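Local coordinates for uncharacterized protein (Mycobacterium smegmatis, PDB 4TMD), which is of unknown function but probably belongs to the Mog1p/PsbP-like superfamily as a mycobacterial DUF5642-domain protein, made with a signal sequence, at residues 148-153 with 159-164; 81-86 with 183-188; 39-44 with 131-136; 12-17 with 70-75; 63-68 with 90-95. All blocks are in the same frame, centred on the assembly; numbering follows the deposited sequence.

Interaction 1 of 5, residues 148-153 with 159-164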
# COMPACT_ATOMS: atom_id res chain seq x y z
N LEU A 148 8.32 4.34 2.55
CA LEU A 148 7.11 3.61 2.94
C LEU A 148 7.18 2.12 2.61
O LEU A 148 8.00 1.68 1.78
CB LEU A 148 5.86 4.23 2.29
CG LEU A 148 5.63 4.23 0.77
CD1 LEU A 148 5.11 2.90 0.28
CD2 LEU A 148 4.66 5.34 0.38
N TYR A 149 6.33 1.36 3.28
CA TYR A 149 6.08 -0.03 2.96
C TYR A 149 4.65 -0.16 2.47
O TYR A 149 3.74 0.51 2.97
CB TYR A 149 6.33 -0.92 4.17
CG TYR A 149 7.78 -1.04 4.54
CD1 TYR A 149 8.52 -2.15 4.15
CD2 TYR A 149 8.42 -0.05 5.29
CE1 TYR A 149 9.85 -2.27 4.49
CE2 TYR A 149 9.77 -0.18 5.63
CZ TYR A 149 10.47 -1.29 5.23
OH TYR A 149 11.80 -1.44 5.56
N ASN A 150 4.47 -1.00 1.45
CA ASN A 150 3.18 -1.26 0.81
C ASN A 150 2.92 -2.75 0.85
O ASN A 150 3.79 -3.52 0.45
CB ASN A 150 3.18 -0.83 -0.66
CG ASN A 150 2.54 0.51 -0.88
OD1 ASN A 150 1.53 0.84 -0.26
ND2 ASN A 150 3.11 1.29 -1.78
N TYR A 151 1.74 -3.16 1.28
CA TYR A 151 1.39 -4.58 1.21
C TYR A 151 0.04 -4.66 0.54
O TYR A 151 -0.90 -3.96 0.90
CB TYR A 151 1.36 -5.24 2.60
CG TYR A 151 2.70 -5.13 3.28
CD1 TYR A 151 3.66 -6.12 3.12
CD2 TYR A 151 3.02 -4.02 4.06
CE1 TYR A 151 4.90 -6.01 3.71
CE2 TYR A 151 4.27 -3.91 4.67
CZ TYR A 151 5.20 -4.91 4.50
OH TYR A 151 6.44 -4.80 5.09
N VAL A 152 -0.02 -5.51 -0.48
CA VAL A 152 -1.20 -5.63 -1.31
C VAL A 152 -1.73 -7.05 -1.26
O VAL A 152 -0.95 -7.99 -1.43
CB VAL A 152 -0.86 -5.27 -2.77
CG1 VAL A 152 -2.04 -5.59 -3.70
CG2 VAL A 152 -0.45 -3.82 -2.88
N ALA A 153 -3.03 -7.21 -1.03
CA ALA A 153 -3.66 -8.53 -1.15
C ALA A 153 -4.75 -8.48 -2.18
O ALA A 153 -5.62 -7.61 -2.13
CB ALA A 153 -4.22 -8.99 0.19
N MET A 159 -9.33 -5.81 -3.51
CA MET A 159 -7.92 -5.57 -3.27
C MET A 159 -7.81 -4.86 -1.95
O MET A 159 -8.60 -3.96 -1.69
CB MET A 159 -7.33 -4.73 -4.39
CG MET A 159 -5.88 -4.37 -4.18
SD MET A 159 -5.15 -3.83 -5.75
CE MET A 159 -4.71 -5.39 -6.48
N VAL A 160 -6.86 -5.28 -1.11
CA VAL A 160 -6.64 -4.62 0.17
C VAL A 160 -5.22 -4.13 0.19
O VAL A 160 -4.30 -4.86 -0.16
CB VAL A 160 -6.90 -5.57 1.37
CG1 VAL A 160 -6.47 -4.90 2.67
CG2 VAL A 160 -8.37 -5.99 1.42
N ILE A 161 -5.03 -2.87 0.56
CA ILE A 161 -3.71 -2.27 0.56
C ILE A 161 -3.38 -1.67 1.92
O ILE A 161 -4.10 -0.80 2.42
CB ILE A 161 -3.58 -1.16 -0.50
CG1 ILE A 161 -4.06 -1.65 -1.86
CG2 ILE A 161 -2.14 -0.68 -0.56
CD1 ILE A 161 -3.88 -0.63 -2.94
N VAL A 162 -2.30 -2.15 2.52
CA VAL A 162 -1.80 -1.55 3.75
C VAL A 162 -0.55 -0.75 3.39
O VAL A 162 0.38 -1.26 2.75
CB VAL A 162 -1.49 -2.61 4.84
CG1 VAL A 162 -0.81 -1.95 6.08
CG2 VAL A 162 -2.78 -3.33 5.25
N THR A 163 -0.56 0.53 3.76
CA THR A 163 0.61 1.38 3.58
C THR A 163 1.12 1.82 4.95
O THR A 163 0.33 2.30 5.77
CB THR A 163 0.29 2.61 2.73
OG1 THR A 163 -0.25 2.19 1.46
CG2 THR A 163 1.55 3.43 2.49
N ALA A 164 2.41 1.63 5.20
CA ALA A 164 3.01 2.03 6.47
C ALA A 164 4.20 2.94 6.21
O ALA A 164 5.05 2.61 5.40
CB ALA A 164 3.45 0.82 7.26

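Interaction 2 of 5, residues 81-86 with 183-188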
# COMPACT_ATOMS: atom_id res chain seq x y z
N PHE A 81 -0.29 4.15 9.62
CA PHE A 81 -0.81 2.99 8.90
C PHE A 81 -2.09 3.36 8.20
O PHE A 81 -3.00 3.91 8.82
CB PHE A 81 -1.06 1.81 9.84
CG PHE A 81 0.15 1.38 10.59
CD1 PHE A 81 1.03 0.46 10.05
CD2 PHE A 81 0.43 1.92 11.85
CE1 PHE A 81 2.17 0.08 10.74
CE2 PHE A 81 1.57 1.55 12.54
CZ PHE A 81 2.44 0.63 11.98
N ILE A 82 -2.18 3.07 6.91
CA ILE A 82 -3.43 3.24 6.17
C ILE A 82 -3.90 1.89 5.65
O ILE A 82 -3.18 1.24 4.89
CB ILE A 82 -3.29 4.19 5.00
CG1 ILE A 82 -2.79 5.55 5.48
CG2 ILE A 82 -4.64 4.33 4.24
CD1 ILE A 82 -2.43 6.49 4.37
N VAL A 83 -5.08 1.45 6.06
CA VAL A 83 -5.62 0.20 5.54
C VAL A 83 -6.79 0.50 4.58
O VAL A 83 -7.84 0.94 5.02
CB VAL A 83 -6.10 -0.74 6.67
CG1 VAL A 83 -6.60 -2.07 6.09
CG2 VAL A 83 -4.97 -1.00 7.65
N MET A 84 -6.58 0.27 3.28
CA MET A 84 -7.60 0.55 2.27
C MET A 84 -8.17 -0.75 1.69
O MET A 84 -7.41 -1.66 1.36
CB MET A 84 -7.04 1.40 1.13
CG MET A 84 -6.51 2.76 1.56
SD MET A 84 -5.77 3.71 0.21
CE MET A 84 -4.29 2.79 -0.15
N ALA A 85 -9.50 -0.82 1.61
CA ALA A 85 -10.19 -1.95 0.99
C ALA A 85 -10.92 -1.46 -0.24
O ALA A 85 -11.67 -0.48 -0.17
CB ALA A 85 -11.17 -2.62 1.97
N VAL A 86 -10.71 -2.15 -1.36
CA VAL A 86 -11.27 -1.77 -2.65
C VAL A 86 -12.05 -2.92 -3.26
O VAL A 86 -11.62 -4.07 -3.19
CB VAL A 86 -10.15 -1.36 -3.63
CG1 VAL A 86 -10.71 -1.12 -5.04
CG2 VAL A 86 -9.42 -0.14 -3.13
N ARG A 183 2.10 -6.04 8.23
CA ARG A 183 1.75 -7.33 7.63
C ARG A 183 0.57 -7.98 8.37
O ARG A 183 -0.31 -8.58 7.75
CB ARG A 183 2.96 -8.27 7.62
CG ARG A 183 4.09 -7.82 6.66
CD ARG A 183 5.17 -8.88 6.52
NE ARG A 183 5.71 -9.30 7.81
CZ ARG A 183 6.80 -8.78 8.38
NH1 ARG A 183 7.49 -7.83 7.76
NH2 ARG A 183 7.20 -9.22 9.57
N GLU A 184 0.52 -7.83 9.68
CA GLU A 184 -0.63 -8.36 10.43
C GLU A 184 -1.90 -7.60 10.11
O GLU A 184 -2.99 -8.19 10.02
CB GLU A 184 -0.35 -8.36 11.93
CG GLU A 184 0.82 -9.27 12.27
CD GLU A 184 1.29 -9.16 13.70
OE1 GLU A 184 0.72 -8.34 14.47
OE2 GLU A 184 2.22 -9.91 14.06
N LEU A 185 -1.79 -6.28 9.92
CA LEU A 185 -2.96 -5.52 9.49
C LEU A 185 -3.51 -6.03 8.15
O LEU A 185 -4.72 -6.02 7.94
CB LEU A 185 -2.63 -4.02 9.36
CG LEU A 185 -2.54 -3.24 10.68
CD1 LEU A 185 -2.04 -1.83 10.39
CD2 LEU A 185 -3.91 -3.18 11.35
N LEU A 186 -2.63 -6.45 7.25
CA LEU A 186 -3.09 -6.94 5.95
C LEU A 186 -3.91 -8.22 6.11
O LEU A 186 -4.99 -8.36 5.55
CB LEU A 186 -1.92 -7.18 5.00
CG LEU A 186 -2.34 -7.75 3.64
CD1 LEU A 186 -3.01 -6.67 2.79
CD2 LEU A 186 -1.14 -8.37 2.92
N SER A 187 -3.38 -9.17 6.88
CA SER A 187 -4.09 -10.41 7.12
C SER A 187 -5.41 -10.16 7.83
O SER A 187 -6.44 -10.76 7.51
CB SER A 187 -3.22 -11.35 7.94
OG SER A 187 -2.06 -11.66 7.21
N ALA A 188 -5.39 -9.26 8.82
CA ALA A 188 -6.58 -9.00 9.60
C ALA A 188 -7.64 -8.32 8.75
O ALA A 188 -8.83 -8.63 8.88
CB ALA A 188 -6.24 -8.16 10.85

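Interaction 3 of 5, residues 39-44 with 131-136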
# COMPACT_ATOMS: atom_id res chain seq x y z
N GLN A 39 2.61 7.62 -5.27
CA GLN A 39 2.68 8.88 -6.00
C GLN A 39 3.55 8.72 -7.25
O GLN A 39 4.53 7.99 -7.25
CB GLN A 39 3.20 10.00 -5.09
CG GLN A 39 4.68 9.95 -4.75
CD GLN A 39 5.09 11.09 -3.82
OE1 GLN A 39 4.24 11.80 -3.28
NE2 GLN A 39 6.40 11.27 -3.64
N LYS A 40 3.13 9.39 -8.31
CA LYS A 40 3.77 9.31 -9.62
C LYS A 40 5.25 9.71 -9.56
O LYS A 40 5.60 10.69 -8.91
CB LYS A 40 3.01 10.20 -10.60
CG LYS A 40 3.26 9.91 -12.07
CD LYS A 40 2.25 10.66 -12.92
CE LYS A 40 2.59 10.63 -14.39
NZ LYS A 40 1.50 11.24 -15.21
N LEU A 41 6.11 8.95 -10.22
CA LEU A 41 7.52 9.30 -10.28
C LEU A 41 7.72 10.46 -11.26
O LEU A 41 6.96 10.59 -12.22
CB LEU A 41 8.37 8.10 -10.70
CG LEU A 41 8.41 6.90 -9.74
CD1 LEU A 41 9.45 5.89 -10.20
CD2 LEU A 41 8.69 7.34 -8.31
N PRO A 42 8.74 11.30 -11.03
CA PRO A 42 8.94 12.45 -11.92
C PRO A 42 9.39 12.01 -13.31
O PRO A 42 9.95 10.92 -13.45
CB PRO A 42 10.02 13.27 -11.22
CG PRO A 42 10.11 12.70 -9.82
CD PRO A 42 9.75 11.26 -9.96
N GLU A 43 9.15 12.82 -14.33
CA GLU A 43 9.56 12.46 -15.68
C GLU A 43 11.08 12.57 -15.87
O GLU A 43 11.76 13.29 -15.13
CB GLU A 43 8.85 13.33 -16.71
CG GLU A 43 7.43 12.90 -17.02
CD GLU A 43 6.74 13.83 -17.99
OE1 GLU A 43 6.83 15.06 -17.80
OE2 GLU A 43 6.13 13.34 -18.96
N GLY A 44 11.60 11.84 -16.85
CA GLY A 44 13.02 11.94 -17.18
C GLY A 44 13.95 11.18 -16.25
O GLY A 44 15.16 11.14 -16.48
N THR A 131 6.13 -4.28 -0.87
CA THR A 131 7.30 -3.53 -1.35
C THR A 131 7.73 -2.46 -0.36
O THR A 131 6.99 -2.07 0.54
CB THR A 131 7.07 -2.83 -2.74
OG1 THR A 131 5.95 -1.94 -2.68
CG2 THR A 131 6.85 -3.85 -3.86
N HIS A 132 8.97 -2.02 -0.55
CA HIS A 132 9.59 -0.99 0.24
C HIS A 132 10.05 0.09 -0.73
O HIS A 132 10.91 -0.16 -1.58
CB HIS A 132 10.75 -1.57 1.04
CG HIS A 132 11.46 -0.57 1.90
ND1 HIS A 132 12.75 -0.78 2.36
CD2 HIS A 132 11.06 0.61 2.43
CE1 HIS A 132 13.12 0.24 3.11
NE2 HIS A 132 12.11 1.10 3.18
N ARG A 133 9.46 1.26 -0.63
CA ARG A 133 9.83 2.39 -1.46
C ARG A 133 10.68 3.37 -0.65
O ARG A 133 10.27 3.82 0.43
CB ARG A 133 8.59 3.09 -2.01
CG ARG A 133 7.60 2.15 -2.71
CD ARG A 133 6.33 2.88 -3.22
NE ARG A 133 6.64 3.86 -4.26
CZ ARG A 133 6.82 3.57 -5.55
NH1 ARG A 133 6.69 2.32 -5.98
NH2 ARG A 133 7.11 4.54 -6.40
N ILE A 134 11.86 3.71 -1.15
CA ILE A 134 12.71 4.73 -0.52
C ILE A 134 12.98 5.82 -1.53
O ILE A 134 13.76 5.61 -2.46
CB ILE A 134 14.04 4.15 -0.04
CG1 ILE A 134 13.79 2.92 0.83
CG2 ILE A 134 14.82 5.18 0.76
CD1 ILE A 134 14.70 1.76 0.48
N ILE A 135 12.35 6.98 -1.36
CA ILE A 135 12.42 8.03 -2.38
C ILE A 135 12.99 9.34 -1.86
O ILE A 135 12.54 9.88 -0.86
CB ILE A 135 11.04 8.35 -2.98
CG1 ILE A 135 10.23 7.08 -3.26
CG2 ILE A 135 11.21 9.18 -4.25
CD1 ILE A 135 10.91 6.13 -4.20
N GLN A 136 13.98 9.87 -2.58
CA GLN A 136 14.54 11.17 -2.25
C GLN A 136 14.09 12.19 -3.28
O GLN A 136 14.30 11.99 -4.49
CB GLN A 136 16.07 11.08 -2.18
CG GLN A 136 16.74 12.38 -1.80
CD GLN A 136 18.20 12.19 -1.47
OE1 GLN A 136 18.78 11.12 -1.70
NE2 GLN A 136 18.82 13.23 -0.93
O HOH W 1 6.61 7.32 -5.77

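Interaction 4 of 5, residues 12-17 with 70-75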
# COMPACT_ATOMS: atom_id res chain seq x y z
N GLN A 12 -13.69 -2.36 11.22
CA GLN A 12 -13.35 -3.25 12.33
C GLN A 12 -11.92 -3.07 12.85
O GLN A 12 -11.65 -3.27 14.04
CB GLN A 12 -13.53 -4.70 11.88
CG GLN A 12 -14.31 -5.56 12.81
CD GLN A 12 -14.49 -6.96 12.26
OE1 GLN A 12 -15.48 -7.25 11.58
NE2 GLN A 12 -13.54 -7.82 12.53
N LEU A 13 -11.00 -2.69 11.96
CA LEU A 13 -9.59 -2.60 12.33
C LEU A 13 -9.25 -1.40 13.20
O LEU A 13 -8.12 -1.25 13.64
CB LEU A 13 -8.72 -2.61 11.06
CG LEU A 13 -8.28 -4.03 10.65
CD1 LEU A 13 -9.46 -4.93 10.29
CD2 LEU A 13 -7.26 -4.00 9.54
N LYS A 14 -10.22 -0.54 13.44
CA LYS A 14 -10.05 0.52 14.43
C LYS A 14 -9.62 -0.06 15.76
O LYS A 14 -8.75 0.46 16.44
CB LYS A 14 -11.35 1.28 14.63
CG LYS A 14 -11.67 2.23 13.52
CD LYS A 14 -12.95 2.99 13.84
CE LYS A 14 -14.18 2.10 13.69
NZ LYS A 14 -15.46 2.86 13.70
N SER A 15 -10.24 -1.18 16.11
CA SER A 15 -9.99 -1.83 17.38
C SER A 15 -8.65 -2.56 17.40
O SER A 15 -8.27 -3.17 18.39
CB SER A 15 -11.14 -2.79 17.69
OG SER A 15 -12.38 -2.09 17.69
N SER A 16 -7.91 -2.47 16.30
CA SER A 16 -6.60 -3.09 16.24
C SER A 16 -5.50 -2.15 16.76
O SER A 16 -4.35 -2.54 16.86
CB SER A 16 -6.31 -3.52 14.79
OG SER A 16 -5.10 -4.25 14.68
N PHE A 17 -5.88 -0.91 17.09
CA PHE A 17 -4.90 0.11 17.54
C PHE A 17 -5.20 0.60 18.96
O PHE A 17 -6.35 0.92 19.28
CB PHE A 17 -4.89 1.31 16.58
CG PHE A 17 -4.59 0.94 15.16
CD1 PHE A 17 -5.62 0.74 14.25
CD2 PHE A 17 -3.28 0.78 14.74
CE1 PHE A 17 -5.35 0.39 12.93
CE2 PHE A 17 -3.00 0.43 13.42
CZ PHE A 17 -4.04 0.23 12.52
N ALA A 70 -12.96 1.94 0.94
CA ALA A 70 -13.13 2.36 2.32
C ALA A 70 -11.77 2.24 2.99
O ALA A 70 -10.97 1.40 2.58
CB ALA A 70 -14.18 1.50 3.05
N ALA A 71 -11.52 3.02 4.03
CA ALA A 71 -10.22 2.94 4.66
C ALA A 71 -10.27 3.15 6.17
O ALA A 71 -11.21 3.75 6.71
CB ALA A 71 -9.27 3.94 4.03
N THR A 72 -9.28 2.59 6.85
CA THR A 72 -9.03 2.87 8.25
C THR A 72 -7.57 3.29 8.35
O THR A 72 -6.70 2.62 7.80
CB THR A 72 -9.30 1.67 9.15
OG1 THR A 72 -10.71 1.38 9.14
CG2 THR A 72 -8.87 1.98 10.59
N ALA A 73 -7.31 4.42 9.00
CA ALA A 73 -5.93 4.89 9.14
C ALA A 73 -5.61 5.19 10.59
O ALA A 73 -6.51 5.51 11.38
CB ALA A 73 -5.70 6.11 8.28
N ALA A 74 -4.34 5.06 10.97
CA ALA A 74 -3.92 5.29 12.35
C ALA A 74 -2.55 5.93 12.40
O ALA A 74 -1.67 5.53 11.65
CB ALA A 74 -3.90 4.01 13.13
N GLU A 75 -2.37 6.89 13.30
CA GLU A 75 -1.07 7.52 13.49
C GLU A 75 -0.67 7.41 14.94
O GLU A 75 -1.46 7.74 15.82
CB GLU A 75 -1.11 8.98 13.05
CG GLU A 75 -1.61 9.16 11.64
CD GLU A 75 -1.24 10.51 11.05
OE1 GLU A 75 -0.86 11.40 11.83
OE2 GLU A 75 -1.31 10.66 9.82

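Interaction 5 of 5, residues 63-68 with 90-95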
# COMPACT_ATOMS: atom_id res chain seq x y z
N PRO A 63 -7.31 3.84 -15.16
CA PRO A 63 -8.25 4.96 -15.07
C PRO A 63 -9.70 4.61 -15.44
O PRO A 63 -10.59 5.42 -15.20
CB PRO A 63 -7.67 5.99 -16.05
CG PRO A 63 -6.76 5.21 -16.95
CD PRO A 63 -6.23 4.10 -16.13
N GLY A 64 -9.93 3.43 -16.01
CA GLY A 64 -11.28 3.03 -16.39
C GLY A 64 -12.07 2.25 -15.34
O GLY A 64 -13.30 2.15 -15.43
N LEU A 65 -11.37 1.67 -14.36
CA LEU A 65 -12.01 0.87 -13.32
C LEU A 65 -13.16 1.57 -12.62
O LEU A 65 -13.07 2.74 -12.25
CB LEU A 65 -10.98 0.46 -12.26
CG LEU A 65 -10.10 -0.77 -12.42
CD1 LEU A 65 -9.31 -0.95 -11.13
CD2 LEU A 65 -10.90 -2.02 -12.74
N GLN A 66 -14.24 0.84 -12.40
CA GLN A 66 -15.28 1.32 -11.52
C GLN A 66 -15.22 0.53 -10.22
O GLN A 66 -14.85 -0.65 -10.20
CB GLN A 66 -16.64 1.20 -12.18
CG GLN A 66 -16.61 1.60 -13.64
CD GLN A 66 -17.98 1.61 -14.26
OE1 GLN A 66 -18.85 2.37 -13.83
NE2 GLN A 66 -18.19 0.75 -15.26
N GLY A 67 -15.58 1.18 -9.12
CA GLY A 67 -15.58 0.52 -7.84
C GLY A 67 -15.63 1.48 -6.67
O GLY A 67 -15.74 2.69 -6.84
N ASN A 68 -15.55 0.91 -5.47
CA ASN A 68 -15.65 1.65 -4.23
C ASN A 68 -14.45 1.34 -3.34
O ASN A 68 -13.80 0.30 -3.51
CB ASN A 68 -16.96 1.31 -3.52
CG ASN A 68 -18.18 1.71 -4.33
OD1 ASN A 68 -18.26 2.82 -4.85
ND2 ASN A 68 -19.14 0.80 -4.44
N GLU A 90 -14.13 -5.32 -12.14
CA GLU A 90 -13.33 -6.48 -12.52
C GLU A 90 -12.02 -6.46 -11.73
O GLU A 90 -11.68 -5.44 -11.14
CB GLU A 90 -13.08 -6.50 -14.03
CG GLU A 90 -12.44 -5.29 -14.62
CD GLU A 90 -12.48 -5.31 -16.15
OE1 GLU A 90 -12.44 -6.41 -16.74
OE2 GLU A 90 -12.57 -4.22 -16.76
N PRO A 91 -11.30 -7.59 -11.69
CA PRO A 91 -10.09 -7.62 -10.87
C PRO A 91 -9.02 -6.66 -11.37
O PRO A 91 -8.85 -6.50 -12.58
CB PRO A 91 -9.60 -9.07 -11.00
CG PRO A 91 -10.77 -9.84 -11.49
CD PRO A 91 -11.57 -8.90 -12.32
N VAL A 92 -8.30 -6.03 -10.44
CA VAL A 92 -7.16 -5.19 -10.78
C VAL A 92 -5.97 -6.08 -11.09
O VAL A 92 -5.66 -6.98 -10.32
CB VAL A 92 -6.79 -4.23 -9.63
CG1 VAL A 92 -5.76 -3.21 -10.10
CG2 VAL A 92 -8.02 -3.53 -9.11
N PRO A 93 -5.32 -5.85 -12.24
CA PRO A 93 -4.11 -6.63 -12.51
C PRO A 93 -3.06 -6.39 -11.42
O PRO A 93 -2.72 -5.24 -11.11
CB PRO A 93 -3.63 -6.10 -13.87
CG PRO A 93 -4.87 -5.50 -14.50
CD PRO A 93 -5.67 -4.95 -13.35
N LEU A 94 -2.56 -7.46 -10.82
CA LEU A 94 -1.65 -7.34 -9.69
C LEU A 94 -0.21 -7.07 -10.13
O LEU A 94 0.33 -7.76 -10.98
CB LEU A 94 -1.69 -8.62 -8.86
CG LEU A 94 -0.82 -8.63 -7.60
CD1 LEU A 94 -1.44 -7.80 -6.51
CD2 LEU A 94 -0.59 -10.07 -7.14
N SER A 95 0.42 -6.06 -9.53
CA SER A 95 1.84 -5.83 -9.77
C SER A 95 2.65 -6.85 -8.98
O SER A 95 2.58 -6.89 -7.76
CB SER A 95 2.24 -4.40 -9.38
OG SER A 95 3.65 -4.24 -9.43

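Interaction 1 of 5, residues 148-153 with 159-164
Tyr149, Tyr151 and Ala153 each exchange a pair of backbone hydrogen bonds with their partners Ala164, Val162 and Val160, giving a six-rung ladder in which every N to O distance is close to 2.8 Å. Between these hydrogen-bonded pairs lie the non-hydrogen-bonded pairs Asn150-Thr163 and Val152-Ile161. Their CA-H groups lean on the same carbonyls: CA of Thr163 lies 3.3 Å from O of Tyr149. The ladder belongs to the beta hairpin of strands 145-155 and 158-166, central in the antiparallel sheet, with strand 127-137 on one flank and strand 79-88 on the other. One polar side-chain bond joins the strands. OG1 of Thr163 donates to OD1 of Asn150 at 2.8 Å, the C=O...O angle being 163°, while the two side chains run alongside each other and point the same way. Thr163 OG1 stands anti to its own carbonyl carbon (chi1 -56°), which turns CG2 to within 3.7 Å of Tyr149 O. Apolar contacts continue along this face: CG1 of Val152 meets the methyl CE of Met159 at 3.9 Å, the bend at chi3 (-84°) folding that methyl back across the valine. On the other face, the Tyr151 ring packs on helix 179-194, and the Tyr149 ring stacks with His132.

Interaction 2 of 5, residues 81-86 with 183-188
Leu185 carries the whole of the helix side of this contact, pushing one methyl, CD1, between Phe81 and Val83. CD1 sits 3.8 Å from CB of Phe81 and equally near ring atom CD1 of the same residue, so it nestles where the phenyl ring joins its chain. The two side chains cross at about a right angle. The same methyl of Leu185 also meets CG2 of Val83 at 4.1 Å. That branch lies anti to the valine carbonyl carbon, and it also approaches CB of Leu185 at 4.2 Å, so the valine touches both the root and the end of the leucine. These three buried residues make the close part of the interface, which is purely apolar. Farther along, the segments diverge. Ile82 points to the opposite side of the sheet, Glu184 is exposed to solvent, and Arg183 NH1 makes a weak hydrogen bond to Thr179 OG1. Phe17 packs against Leu185 as well, and Val83 touches Ala189 one turn farther along the helix. Alternate strand residues and a helix leucine thus interdigitate as in two-layer alpha+beta packing, with the C-terminal helix 179-194 against one face of the antiparallel sheet.

Interaction 3 of 5, residues 39-44 with 131-136
The irregular backbone of 39-44 passes strand residues 131-136 at a distance, its closest CA pair, Leu41 and Ile135, being 9.4 Å apart, so the gap is crossed by the arginine side chain, a leucine methyl and a water. Arg133 does most of the reaching. Its CG stands anti to the carbonyl carbon (chi1 -52°) and the chain bends at chi3 (64°), bringing NH2 beside the loop. There CD2 of Leu41 meets Arg133 NH2 at 3.7 Å, arriving at the edge of the guanidinium near its plane, a van der Waals contact with a polar group. The leucine and arginine side chains run obliquely to each other. The carbonyl O of Gln39 is too far from Arg133 NH2, at 4.4 Å, for a direct bond, and one water closes the interval. It donates to Gln39 O at 2.6 Å and accepts from Arg133 NH2 at 2.9 Å. The other terminal nitrogen, NH1, is hydrogen-bonded to Ala56 O, and together with the water-mediated bond this probably limits rotation of the buried guanidinium. Phe106, on strand 103-107, packs on both Leu41 and Ile135 and fills in the apolar side of the junction. The arrangement is that of a buried arginine on a sheet strand, 127-137, joining two elements to the antiparallel sheet: the loop before strand 46-48, through water, and helix 53-56, directly through Ala56 O.

Interaction 4 of 5, residues 12-17 with 70-75
Phe17 lays one face of its ring over the methyl of Ala74, a CH-pi contact that dominates the interface. From CB the chain leaves with CG anti to the carbonyl carbon (chi1 -57°), which brings the ring over the strand. From there every ring atom of Phe17, starting at CG, passing along CD1 and CD2 to CE1 and CE2 and ending at CZ, lies 3.7 to 3.9 Å from Ala74 CB. Such near-equal spacing means that the methyl sits over the middle of the ring: Ala74 CB is 3.5 Å from the centroid and only 5° off the normal, a well-centred CH-pi contact. A smaller van der Waals touch lies one turn back in the 3-10 segment. Thr72, which also points toward 12-17, presents CG2 to the backbone N of Lys14 and, in an apolar contact, to its CG, the lysine and threonine side chains crossing at about a right angle. The polar ends look elsewhere: Thr72 OG1 is hydrogen-bonded to Val10 O, and Lys14 NZ forms a salt bridge with Glu25. Leu13 approaches Thr72 through its backbone, while its side chain packs on Val83 and on helix 179-194. The N-terminal segment 12-17 thus lies across one face of strand 67-76, beside helix 179-194, with Phe17 also touching Phe81 of strand 79-88 and Val23 of strand 22-30.

Interaction 5 of 5, residues 63-68 with 90-95
Leu65 spreads its two methyls over the chain at 90-95, one to Val92 and one to Glu90, where the loop leading into strand 67-76 meets the loop that follows strand 79-88. These neighbouring antiparallel strands form a beta hairpin, and the contact joins its open end, beyond the last regular pairing. The side chains of Leu65 and Val92 cross at about a right angle: CD1 of the leucine comes against CG2 of the valine at 3.5 Å, a close fit of methyl on methyl. In Val92 that branch is the one anti to its carbonyl carbon, with CG1 anti to the backbone N; this rotamer (chi1 -170°) directs CG2, not CG1, at Leu65 CD1. Toward Glu90 the approach is oblique instead. The glutamate CG occupies the position between its backbone N and carbonyl carbon (chi1 56°), and from there the chain runs on extended; its CG methylene is what lies against the leucine. The contact is partly buried, with Val92 enclosed and Glu90 exposed to solvent, so the Leu65 side chain lies between an inner apolar neighbour and an outer one that carries a charge. On the inner side Val92 also packs on Met159 of strand 158-166 and on Gln59. Backbone hydrogen bonds between Gln66 and Ser89 and between Asn68 and Glu87 resume the strand pairing nearby. Glu90 O accepts a hydrogen bond from Thr88 OG1, and close to this carbonyl oxygen, at 3.9 Å, lies CD2 of Leu65, which also reaches Glu90 CG at 4.1 Å.

All five contacts draw on one antiparallel sheet. Interaction 1 sits near its middle, about 3 Å from the chain centre, and its strand 158-166 pairs with strand 79-88 of interaction 2, their centres about 6 Å apart. Interaction 4 continues outward to strand 67-76, its centre about 8 Å from that of interaction 2. Interaction 3 lies across the chain centre, about 26 Å from interaction 4 between centres, while interaction 5 joins loops at one sheet end. Along the chain, interaction 4 closes before interaction 2 opens, interaction 2 spans interaction 1, and interaction 3 spans interaction 5 and closes before interaction 1 opens. Both chain ends thus pack onto adjacent strands of one domain.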